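Side-chain contacts in phosphomethylpyrimidine kinase (Pyrococcus furiosus, PDB 2PB9), which probably phosphorylates hydroxymethylpyrimidine and its phosphate and, through the C-terminal ThiN domain described here, joins the activated pyrimidine to thiazole phosphate to give thiamine phosphate: residues Gly142-Thr145 against Ala146-Ile150; Phe121-Arg124 against Arg125-Pro128; Arg80-Leu83 against Thr84-Phe88; Asn97-Ser101 against Arg102-Glu106. One frame throughout, in Å; residues are numbered along the deposited sequence.

Contact 1. Residues Gly142-Thr145 against Ala146-Ile150; sequences GIET and AIKRI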
loop_
_atom_site.group_PDB
_atom_site.type_symbol
_atom_site.label_atom_id
_atom_site.label_comp_id
_atom_site.label_asym_id
_atom_site.label_seq_id
_atom_site.Cartn_x
_atom_site.Cartn_y
_atom_site.Cartn_z
ATOM N N GLY A 142 -6.807 -14.927 -7.957
ATOM C CA GLY A 142 -7.740 -14.534 -6.925
ATOM C C GLY A 142 -8.936 -15.458 -6.830
ATOM O O GLY A 142 -9.249 -15.957 -5.746
ATOM N N ILE A 143 -9.598 -15.696 -7.964
ATOM C CA ILE A 143 -10.780 -16.554 -8.013
ATOM C C ILE A 143 -10.520 -17.939 -7.422
ATOM O O ILE A 143 -11.323 -18.452 -6.650
ATOM C CB ILE A 143 -11.308 -16.704 -9.473
ATOM C CG1 ILE A 143 -11.630 -15.325 -10.061
ATOM C CG2 ILE A 143 -12.568 -17.577 -9.498
ATOM C CD1 ILE A 143 -12.651 -14.520 -9.284
ATOM N N GLU A 144 -9.392 -18.538 -7.780
ATOM C CA GLU A 144 -9.040 -19.859 -7.271
ATOM C C GLU A 144 -8.762 -19.807 -5.777
ATOM O O GLU A 144 -9.241 -20.637 -5.011
ATOM C CB GLU A 144 -7.802 -20.381 -7.983
ATOM C CG GLU A 144 -7.962 -20.534 -9.469
ATOM C CD GLU A 144 -6.647 -20.842 -10.139
ATOM O OE1 GLU A 144 -5.969 -21.793 -9.683
ATOM O OE2 GLU A 144 -6.294 -20.136 -11.113
ATOM N N THR A 145 -7.963 -18.830 -5.375
ATOM C CA THR A 145 -7.624 -18.662 -3.974
ATOM C C THR A 145 -8.918 -18.610 -3.185
ATOM O O THR A 145 -9.096 -19.358 -2.230
ATOM C CB THR A 145 -6.822 -17.363 -3.775
ATOM O OG1 THR A 145 -5.526 -17.522 -4.357
ATOM C CG2 THR A 145 -6.678 -17.024 -2.310
ATOM N N ALA A 146 -9.825 -17.737 -3.613
ATOM C CA ALA A 146 -11.120 -17.564 -2.961
ATOM C C ALA A 146 -11.982 -18.830 -2.976
ATOM O O ALA A 146 -12.631 -19.167 -1.984
ATOM C CB ALA A 146 -11.868 -16.435 -3.622
ATOM N N ILE A 147 -11.985 -19.517 -4.116
ATOM C CA ILE A 147 -12.758 -20.739 -4.293
ATOM C C ILE A 147 -12.219 -21.889 -3.444
ATOM O O ILE A 147 -12.988 -22.657 -2.863
ATOM C CB ILE A 147 -12.799 -21.145 -5.804
ATOM C CG1 ILE A 147 -13.890 -20.325 -6.517
ATOM C CG2 ILE A 147 -13.048 -22.640 -5.961
ATOM C CD1 ILE A 147 -14.041 -20.605 -8.007
ATOM N N LYS A 148 -10.898 -22.001 -3.370
ATOM C CA LYS A 148 -10.271 -23.057 -2.589
ATOM C C LYS A 148 -10.269 -22.729 -1.101
ATOM O O LYS A 148 -10.095 -23.613 -0.270
ATOM C CB LYS A 148 -8.844 -23.291 -3.077
ATOM C CG LYS A 148 -8.769 -23.852 -4.483
ATOM C CD LYS A 148 -7.329 -24.082 -4.898
ATOM C CE LYS A 148 -7.235 -24.740 -6.262
ATOM N NZ LYS A 148 -5.808 -24.928 -6.640
ATOM N N ARG A 149 -10.457 -21.453 -0.780
ATOM C CA ARG A 149 -10.502 -20.968 0.602
ATOM C C ARG A 149 -11.563 -21.752 1.398
ATOM O O ARG A 149 -11.236 -22.437 2.363
ATOM C CB ARG A 149 -10.824 -19.466 0.590
ATOM C CG ARG A 149 -11.062 -18.806 1.937
ATOM C CD ARG A 149 -9.882 -17.946 2.371
ATOM N NE ARG A 149 -9.399 -17.084 1.297
ATOM C CZ ARG A 149 -8.347 -16.269 1.390
ATOM N NH1 ARG A 149 -7.651 -16.190 2.521
ATOM N NH2 ARG A 149 -7.973 -15.546 0.339
ATOM N N ILE A 150 -12.825 -21.664 0.978
ATOM C CA ILE A 150 -13.918 -22.363 1.648
ATOM C C ILE A 150 -14.182 -23.724 1.019
ATOM O O ILE A 150 -13.609 -24.057 -0.015
ATOM C CB ILE A 150 -15.220 -21.548 1.588
ATOM C CG1 ILE A 150 -15.598 -21.265 0.131
ATOM C CG2 ILE A 150 -15.046 -20.255 2.353
ATOM C CD1 ILE A 150 -16.855 -20.451 -0.020
#
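I143 and I147 meet one turn apart on the buried side of helix 138-149, where the CG2 methyl of I143 lies 3.7 Å from CD1 of I147. In I143 the CG2 branch stands anti to the backbone N while CG1 lies beside that nitrogen (chi1 -58°), so CG2 is the methyl offered to the following turn. The pair is pressed against helix 77-86, I143 touching A81 and T84 and both of them Y85; F88 and Y89, just beyond that helix, also cover I147. Branched apolar side chains suit such a face, since they are stiff and bring no polar group into it. A146, small and likewise buried, gives its carbonyl O to S120 OG. The backbone here is regular alpha-helix, with A146 N bonded to G142 O at 2.8 Å in a nearly straight line (173°), and the helix belongs to the beta-alpha-beta crossover between the parallel neighbours 118-121 and 154-159. Its last turn is slacker: R149 N reaches T145 O at 2.9 Å, but weakly, at 127°, and I150 then leaves helical geometry. On the more open side, K148 extends past E144, whose OE1 is 4.4 Å from K148 NZ, too far for a salt bridge; E144 OE2 is instead paired with R87. T145 and R149 run alongside each other in the same direction, with T145 CG2 near R149 NH2, while T145 OG1 bonds to W141 O and R149 NH2 makes a weak bond to F121 O.

Contact 2. Residues Phe121-Arg124 against Arg125-Pro128; sequences FYDR and REEP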
loop_
_atom_site.group_PDB
_atom_site.type_symbol
_atom_site.label_atom_id
_atom_site.label_comp_id
_atom_site.label_asym_id
_atom_site.label_seq_id
_atom_site.Cartn_x
_atom_site.Cartn_y
_atom_site.Cartn_z
ATOM N N PHE A 121 -13.107 -14.790 -0.332
ATOM C CA PHE A 121 -12.365 -13.610 -0.749
ATOM C C PHE A 121 -10.940 -13.995 -1.044
ATOM O O PHE A 121 -10.544 -15.146 -0.872
ATOM C CB PHE A 121 -12.362 -12.562 0.376
ATOM C CG PHE A 121 -11.610 -13.003 1.611
ATOM C CD1 PHE A 121 -10.215 -12.918 1.669
ATOM C CD2 PHE A 121 -12.289 -13.566 2.696
ATOM C CE1 PHE A 121 -9.501 -13.390 2.786
ATOM C CE2 PHE A 121 -11.586 -14.044 3.821
ATOM C CZ PHE A 121 -10.189 -13.956 3.863
ATOM N N TYR A 122 -10.174 -13.010 -1.489
ATOM C CA TYR A 122 -8.762 -13.199 -1.762
ATOM C C TYR A 122 -8.071 -11.879 -1.480
ATOM O O TYR A 122 -8.668 -10.816 -1.631
ATOM C CB TYR A 122 -8.536 -13.661 -3.206
ATOM C CG TYR A 122 -8.863 -12.660 -4.291
ATOM C CD1 TYR A 122 -8.075 -11.531 -4.481
ATOM C CD2 TYR A 122 -9.899 -12.901 -5.196
ATOM C CE1 TYR A 122 -8.300 -10.671 -5.551
ATOM C CE2 TYR A 122 -10.127 -12.043 -6.275
ATOM C CZ TYR A 122 -9.319 -10.934 -6.447
ATOM O OH TYR A 122 -9.484 -10.112 -7.535
ATOM N N ASP A 123 -6.823 -11.957 -1.037
ATOM C CA ASP A 123 -6.050 -10.770 -0.719
ATOM C C ASP A 123 -4.792 -10.785 -1.561
ATOM O O ASP A 123 -3.986 -11.705 -1.465
ATOM C CB ASP A 123 -5.706 -10.759 0.776
ATOM C CG ASP A 123 -4.892 -9.544 1.184
ATOM O OD1 ASP A 123 -4.913 -8.523 0.466
ATOM O OD2 ASP A 123 -4.236 -9.607 2.239
ATOM N N ARG A 124 -4.638 -9.762 -2.392
ATOM C CA ARG A 124 -3.490 -9.646 -3.273
ATOM C C ARG A 124 -2.174 -9.546 -2.508
ATOM O O ARG A 124 -1.098 -9.776 -3.076
ATOM C CB ARG A 124 -3.669 -8.431 -4.189
ATOM C CG ARG A 124 -4.749 -8.622 -5.236
ATOM C CD ARG A 124 -5.170 -7.318 -5.907
ATOM N NE ARG A 124 -6.101 -7.586 -7.004
ATOM C CZ ARG A 124 -6.851 -6.674 -7.620
ATOM N NH1 ARG A 124 -6.802 -5.392 -7.256
ATOM N NH2 ARG A 124 -7.661 -7.056 -8.602
ATOM N N ARG A 125 -2.250 -9.200 -1.226
ATOM C CA ARG A 125 -1.041 -9.094 -0.426
ATOM C C ARG A 125 -0.457 -10.478 -0.179
ATOM O O ARG A 125 0.730 -10.622 0.109
ATOM C CB ARG A 125 -1.326 -8.392 0.904
ATOM C CG ARG A 125 -1.193 -6.885 0.832
ATOM C CD ARG A 125 -1.434 -6.252 2.190
ATOM N NE ARG A 125 -2.709 -6.696 2.734
ATOM C CZ ARG A 125 -3.265 -6.238 3.851
ATOM N NH1 ARG A 125 -2.662 -5.301 4.578
ATOM N NH2 ARG A 125 -4.442 -6.716 4.238
ATOM N N GLU A 126 -1.295 -11.500 -0.307
ATOM C CA GLU A 126 -0.841 -12.871 -0.092
ATOM C C GLU A 126 -0.511 -13.535 -1.432
ATOM O O GLU A 126 -0.349 -14.755 -1.519
ATOM C CB GLU A 126 -1.922 -13.654 0.660
ATOM C CG GLU A 126 -2.457 -12.898 1.880
ATOM C CD GLU A 126 -3.337 -13.744 2.783
ATOM O OE1 GLU A 126 -2.811 -14.670 3.432
ATOM O OE2 GLU A 126 -4.556 -13.482 2.848
ATOM N N GLU A 127 -0.389 -12.708 -2.467
ATOM C CA GLU A 127 -0.093 -13.188 -3.806
ATOM C C GLU A 127 1.395 -13.361 -4.112
ATOM O O GLU A 127 2.211 -12.469 -3.884
ATOM C CB GLU A 127 -0.738 -12.255 -4.836
ATOM C CG GLU A 127 -0.336 -12.499 -6.284
ATOM C CD GLU A 127 -1.097 -11.603 -7.281
ATOM O OE1 GLU A 127 -1.527 -10.482 -6.896
ATOM O OE2 GLU A 127 -1.248 -12.010 -8.462
ATOM N N PRO A 128 1.762 -14.542 -4.625
ATOM C CA PRO A 128 3.141 -14.862 -4.979
ATOM C C PRO A 128 3.644 -13.847 -5.985
ATOM O O PRO A 128 3.026 -13.633 -7.030
ATOM C CB PRO A 128 3.021 -16.255 -5.576
ATOM C CG PRO A 128 1.891 -16.851 -4.782
ATOM C CD PRO A 128 0.896 -15.728 -4.771
#
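D123 and R125 meet through both backbone and side chain in the short turn that leads from strand 118-121 to helix 129-133. The backbone bonds come first: E126 N donates to D123 O at 2.9 Å and E127 N to R124 O at 3.1 Å, each spanning three residues as in a 3-10 turn. Both donors stand above the plane of the carbonyl they use, the second by 72°. A side-chain-to-backbone bond reinforces the bend, as R125 N points almost straight at D123 OD1 over a weak 3.2 Å. This is the bond of an Asx turn, a role that suits the short side chain of aspartate; CG anti to its own nitrogen (chi1 180°) directs the carboxylate along the chain to R125. Among the charged groups, R125 NE forms a weak salt bridge with D123 OD2, whose position is less certain, and the carboxylate and guanidinium planes are turned 70° apart. Stronger partners come from the second subunit: R125 NH2 pairs with its D123, D123 OD1 with its R125, and R125 NH1 bonds to its G161 O. Contacts without a bond complete the turn. E126 OE2 lies 3.6 Å from D123 CB, its carboxylate near that of D123, and E127 OE1 is 4.0 Å from R124 CB. The other oxygen, E127 OE2, is held outside the turn by T138 OG1. The reciprocal pairing implies that the turn shapes a subunit interface: each aspartate both bends its own chain and meets an arginine of the other copy, and the arginines of both copies probably offset the gathered negative charge.

Contact 3. Residues Arg80-Leu83 against Thr84-Phe88; sequences RAVL and TYMRF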
loop_
_atom_site.group_PDB
_atom_site.type_symbol
_atom_site.label_atom_id
_atom_site.label_comp_id
_atom_site.label_asym_id
_atom_site.label_seq_id
_atom_site.Cartn_x
_atom_site.Cartn_y
_atom_site.Cartn_z
ATOM N N ARG A 80 -12.795 -12.829 -17.410
ATOM C CA ARG A 80 -11.735 -13.722 -16.963
ATOM C C ARG A 80 -12.133 -14.323 -15.624
ATOM O O ARG A 80 -11.893 -15.495 -15.365
ATOM C CB ARG A 80 -10.409 -12.961 -16.821
ATOM C CG ARG A 80 -9.581 -12.874 -18.107
ATOM C CD ARG A 80 -9.351 -11.430 -18.567
ATOM N NE ARG A 80 -8.609 -10.634 -17.587
ATOM C CZ ARG A 80 -7.336 -10.265 -17.718
ATOM N NH1 ARG A 80 -6.642 -10.614 -18.800
ATOM N NH2 ARG A 80 -6.751 -9.550 -16.757
ATOM N N ALA A 81 -12.749 -13.511 -14.778
ATOM C CA ALA A 81 -13.190 -13.965 -13.469
ATOM C C ALA A 81 -14.239 -15.071 -13.587
ATOM O O ALA A 81 -14.095 -16.142 -12.984
ATOM C CB ALA A 81 -13.764 -12.792 -12.690
ATOM N N VAL A 82 -15.293 -14.805 -14.360
ATOM C CA VAL A 82 -16.362 -15.776 -14.535
ATOM C C VAL A 82 -15.840 -16.996 -15.276
ATOM O O VAL A 82 -16.221 -18.123 -14.975
ATOM C CB VAL A 82 -17.585 -15.169 -15.300
ATOM C CG1 VAL A 82 -17.447 -15.364 -16.797
ATOM C CG2 VAL A 82 -18.855 -15.814 -14.831
ATOM N N LEU A 83 -14.947 -16.764 -16.227
ATOM C CA LEU A 83 -14.372 -17.838 -17.017
ATOM C C LEU A 83 -13.582 -18.766 -16.095
ATOM O O LEU A 83 -13.735 -19.986 -16.155
ATOM C CB LEU A 83 -13.480 -17.240 -18.120
ATOM C CG LEU A 83 -13.664 -17.751 -19.568
ATOM C CD1 LEU A 83 -15.127 -18.037 -19.864
ATOM C CD2 LEU A 83 -13.123 -16.720 -20.546
ATOM N N THR A 84 -12.757 -18.182 -15.230
ATOM C CA THR A 84 -11.948 -18.943 -14.278
ATOM C C THR A 84 -12.842 -19.660 -13.261
ATOM O O THR A 84 -12.583 -20.803 -12.860
ATOM C CB THR A 84 -10.969 -18.005 -13.526
ATOM O OG1 THR A 84 -9.940 -17.579 -14.424
ATOM C CG2 THR A 84 -10.345 -18.699 -12.315
ATOM N N TYR A 85 -13.898 -18.973 -12.846
ATOM C CA TYR A 85 -14.841 -19.514 -11.881
ATOM C C TYR A 85 -15.495 -20.774 -12.454
ATOM O O TYR A 85 -15.710 -21.748 -11.739
ATOM C CB TYR A 85 -15.892 -18.450 -11.573
ATOM C CG TYR A 85 -16.843 -18.788 -10.457
ATOM C CD1 TYR A 85 -16.647 -18.283 -9.166
ATOM C CD2 TYR A 85 -17.989 -19.546 -10.705
ATOM C CE1 TYR A 85 -17.576 -18.517 -8.152
ATOM C CE2 TYR A 85 -18.928 -19.785 -9.707
ATOM C CZ TYR A 85 -18.718 -19.267 -8.432
ATOM O OH TYR A 85 -19.664 -19.493 -7.456
HETATM N N MSE A 86 -15.800 -20.749 -13.751
HETATM C CA MSE A 86 -16.429 -21.891 -14.419
HETATM C C MSE A 86 -15.557 -23.144 -14.363
HETATM O O MSE A 86 -16.059 -24.268 -14.409
HETATM C CB MSE A 86 -16.758 -21.537 -15.873
HETATM C CG MSE A 86 -17.962 -20.606 -15.998
HETATM SE SE MSE A 86 -18.143 -19.682 -17.700
HETATM C CE MSE A 86 -19.204 -20.978 -18.661
ATOM N N ARG A 87 -14.248 -22.946 -14.269
ATOM C CA ARG A 87 -13.328 -24.066 -14.187
ATOM C C ARG A 87 -13.646 -24.896 -12.945
ATOM O O ARG A 87 -13.180 -26.026 -12.805
ATOM C CB ARG A 87 -11.889 -23.558 -14.117
ATOM C CG ARG A 87 -11.143 -23.631 -15.438
ATOM C CD ARG A 87 -9.879 -22.787 -15.412
ATOM N NE ARG A 87 -9.040 -23.092 -14.258
ATOM C CZ ARG A 87 -8.063 -22.300 -13.823
ATOM N NH1 ARG A 87 -7.803 -21.155 -14.453
ATOM N NH2 ARG A 87 -7.359 -22.644 -12.747
ATOM N N PHE A 88 -14.451 -24.325 -12.053
ATOM C CA PHE A 88 -14.828 -24.993 -10.817
ATOM C C PHE A 88 -16.325 -25.254 -10.765
ATOM O O PHE A 88 -16.770 -26.257 -10.216
ATOM C CB PHE A 88 -14.400 -24.135 -9.634
ATOM C CG PHE A 88 -12.920 -23.915 -9.568
ATOM C CD1 PHE A 88 -12.090 -24.855 -8.977
ATOM C CD2 PHE A 88 -12.350 -22.793 -10.150
ATOM C CE1 PHE A 88 -10.712 -24.678 -8.966
ATOM C CE2 PHE A 88 -10.972 -22.611 -10.144
ATOM C CZ PHE A 88 -10.154 -23.558 -9.550
#
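R80 O is gripped twice by T84, through the amide N at 2.8 Å and the hydroxyl OG1 at 3.0 Å. The two donors approach from opposite faces of the carbonyl plane, each tilted about 30° out of it. This is a threonine hydroxyl bonding back to the carbonyl four residues earlier in an alpha-helix, here helix 77-86 of the ThiN domain, and it lets a polar residue be buried with its hydroxyl satisfied by the preceding turn. The rotation about the first bond (chi1 -71°) sets OG1 beside the backbone N and anti to T84's own carbonyl carbon, within reach of R80 O, and leaves the CG2 methyl to pack on helix 138-149, where T84 touches P140 and I143. With an alanine here, which has neither hydroxyl nor CG2, R80 O would be left with the amide alone and a gap would be likely to open beside I143. Y85 also continues the regular bonding, its N held by A81 O at 2.8 Å; its ring stacks on F172 and its OH bonds to P154 O, which suits a residue that is buried but has a polar end. Another face of the helix is apolar. There M86, present as selenomethionine, crosses L83 obliquely, and its SE comes within 4.1 Å of L83 CD1, with V82 CG1 slightly farther off. The flexible chain, bent at its last torsion (chi3 90°), fits this region, where S38 of strand 35-38 touches V82, L83 and M86 alike. M86 N is shared between V82 O at 2.9 Å and, weakly, L83 O at 3.3 Å.

Contact 4. Residues Asn97-Ser101 against Arg102-Glu106; sequences NIRYS and REIIE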
loop_
_atom_site.group_PDB
_atom_site.type_symbol
_atom_site.label_atom_id
_atom_site.label_comp_id
_atom_site.label_asym_id
_atom_site.label_seq_id
_atom_site.Cartn_x
_atom_site.Cartn_y
_atom_site.Cartn_z
ATOM N N ASN A 97 -19.845 -7.047 -11.052
ATOM C CA ASN A 97 -18.995 -6.464 -10.035
ATOM C C ASN A 97 -19.613 -5.174 -9.514
ATOM O O ASN A 97 -20.029 -4.300 -10.286
ATOM C CB ASN A 97 -17.566 -6.209 -10.556
ATOM C CG ASN A 97 -17.505 -5.164 -11.663
ATOM O OD1 ASN A 97 -17.746 -5.464 -12.833
ATOM N ND2 ASN A 97 -17.175 -3.928 -11.296
ATOM N N ILE A 98 -19.699 -5.078 -8.194
ATOM C CA ILE A 98 -20.251 -3.896 -7.573
ATOM C C ILE A 98 -19.266 -3.311 -6.585
ATOM O O ILE A 98 -18.307 -3.965 -6.177
ATOM C CB ILE A 98 -21.563 -4.208 -6.853
ATOM C CG1 ILE A 98 -21.352 -5.334 -5.843
ATOM C CG2 ILE A 98 -22.619 -4.609 -7.868
ATOM C CD1 ILE A 98 -22.600 -5.645 -5.011
ATOM N N ARG A 99 -19.522 -2.061 -6.220
ATOM C CA ARG A 99 -18.703 -1.308 -5.283
ATOM C C ARG A 99 -18.518 -2.013 -3.935
ATOM O O ARG A 99 -19.408 -2.729 -3.471
ATOM C CB ARG A 99 -19.351 0.062 -5.054
ATOM C CG ARG A 99 -18.441 1.095 -4.441
ATOM C CD ARG A 99 -19.089 2.446 -4.506
ATOM N NE ARG A 99 -20.274 2.513 -3.657
ATOM C CZ ARG A 99 -20.245 2.692 -2.338
ATOM N NH1 ARG A 99 -19.085 2.831 -1.703
ATOM N NH2 ARG A 99 -21.378 2.726 -1.652
ATOM N N TYR A 100 -17.356 -1.807 -3.316
ATOM C CA TYR A 100 -17.074 -2.384 -2.006
ATOM C C TYR A 100 -17.053 -1.274 -0.952
ATOM O O TYR A 100 -16.665 -0.141 -1.231
ATOM C CB TYR A 100 -15.710 -3.100 -1.984
ATOM C CG TYR A 100 -15.273 -3.541 -0.587
ATOM C CD1 TYR A 100 -15.602 -4.808 -0.090
ATOM C CD2 TYR A 100 -14.610 -2.653 0.273
ATOM C CE1 TYR A 100 -15.295 -5.177 1.228
ATOM C CE2 TYR A 100 -14.303 -3.007 1.588
ATOM C CZ TYR A 100 -14.651 -4.268 2.062
ATOM O OH TYR A 100 -14.394 -4.603 3.385
ATOM N N SER A 101 -17.482 -1.616 0.257
ATOM C CA SER A 101 -17.479 -0.692 1.393
ATOM C C SER A 101 -17.951 -1.483 2.609
ATOM O O SER A 101 -18.629 -2.505 2.459
ATOM C CB SER A 101 -18.393 0.518 1.145
ATOM O OG SER A 101 -19.754 0.210 1.371
ATOM N N ARG A 102 -17.576 -1.029 3.801
ATOM C CA ARG A 102 -17.961 -1.709 5.035
ATOM C C ARG A 102 -19.443 -2.039 5.066
ATOM O O ARG A 102 -19.841 -3.171 5.312
ATOM C CB ARG A 102 -17.615 -0.847 6.255
ATOM C CG ARG A 102 -18.058 0.613 6.156
ATOM C CD ARG A 102 -18.326 1.226 7.547
ATOM N NE ARG A 102 -18.524 2.677 7.465
ATOM C CZ ARG A 102 -17.618 3.585 7.848
ATOM N NH1 ARG A 102 -16.439 3.207 8.359
ATOM N NH2 ARG A 102 -17.885 4.880 7.697
ATOM N N GLU A 103 -20.258 -1.036 4.793
ATOM C CA GLU A 103 -21.695 -1.214 4.812
ATOM C C GLU A 103 -22.181 -2.314 3.872
ATOM O O GLU A 103 -22.876 -3.242 4.300
ATOM C CB GLU A 103 -22.371 0.107 4.460
ATOM C CG GLU A 103 -23.794 0.222 4.947
ATOM C CD GLU A 103 -24.210 1.667 5.146
ATOM O OE1 GLU A 103 -23.551 2.370 5.946
ATOM O OE2 GLU A 103 -25.189 2.102 4.499
ATOM N N ILE A 104 -21.807 -2.221 2.599
ATOM C CA ILE A 104 -22.247 -3.205 1.621
ATOM C C ILE A 104 -21.816 -4.613 1.984
ATOM O O ILE A 104 -22.620 -5.542 1.958
ATOM C CB ILE A 104 -21.740 -2.846 0.210
ATOM C CG1 ILE A 104 -22.293 -1.472 -0.189
ATOM C CG2 ILE A 104 -22.177 -3.912 -0.795
ATOM C CD1 ILE A 104 -21.832 -0.983 -1.522
ATOM N N ILE A 105 -20.552 -4.774 2.338
ATOM C CA ILE A 105 -20.072 -6.084 2.696
ATOM C C ILE A 105 -20.750 -6.593 3.979
ATOM O O ILE A 105 -21.196 -7.744 4.018
ATOM C CB ILE A 105 -18.544 -6.076 2.842
ATOM C CG1 ILE A 105 -18.020 -7.511 2.807
ATOM C CG2 ILE A 105 -18.140 -5.378 4.121
ATOM C CD1 ILE A 105 -18.411 -8.287 1.547
ATOM N N GLU A 106 -20.855 -5.754 5.014
ATOM C CA GLU A 106 -21.508 -6.190 6.253
ATOM C C GLU A 106 -22.919 -6.670 5.910
ATOM O O GLU A 106 -23.358 -7.741 6.340
ATOM C CB GLU A 106 -21.651 -5.050 7.278
ATOM C CG GLU A 106 -20.390 -4.255 7.662
ATOM C CD GLU A 106 -19.157 -5.115 7.919
ATOM O OE1 GLU A 106 -19.314 -6.266 8.397
ATOM O OE2 GLU A 106 -18.028 -4.629 7.655
#
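S101 meets I104 in an N-terminal capping contact, where the chain leaves strand 94-98, in the middle of the large sheet, and enters helix 102-114. S101 is the N-cap: its OG accepts I104 N in a weak but nearly straight bond of 3.4 Å. A small hydroxyl suits this place, and chi1 of 80° turns it to the first helical turn. The helix's own bonding starts at once, with I105 N to S101 O at 3.0 Å. Two side chains before the cap fold over the turn. R99 crosses I104 at about a right angle, so that CD1 of I104 sits 3.7 Å above one face of the guanidinium, offset toward its rim, while R99 NE is bonded to R26 O. Y100 offers CE1 to I105 CB at 3.7 Å, and its OH lies near I105 CG2. I104 is also packed on R26 and L27; an alanine in its place would probably uncover that guanidinium face and leave a gap beside L27. Because I104 has no side-chain acceptor to return a bond to the S101 amide, no capping box forms, and the motif is a simple serine N-cap at a strand-to-helix junction.

Overall arrangement
Along the chain the order is contact 3, contact 4, contact 2, contact 1, all within the ThiN domain built round a mixed seven-stranded sheet. Contacts 1 and 3, with centres 11 Å apart, are joined directly, since helix 138-149 packs against helix 77-86. Contact 2 follows the outermost strand 118-121, and its centre is 10 Å from that of contact 1, which it touches. Contact 4, at the end of the middle strand 94-98, is distant within the chain, about 22 Å between centres from contact 3 and across the chain's centre, but R102 of the second subunit bonds to E126 O of contact 2. Contacts 1 and 3 are touched by no other chain of the assembly.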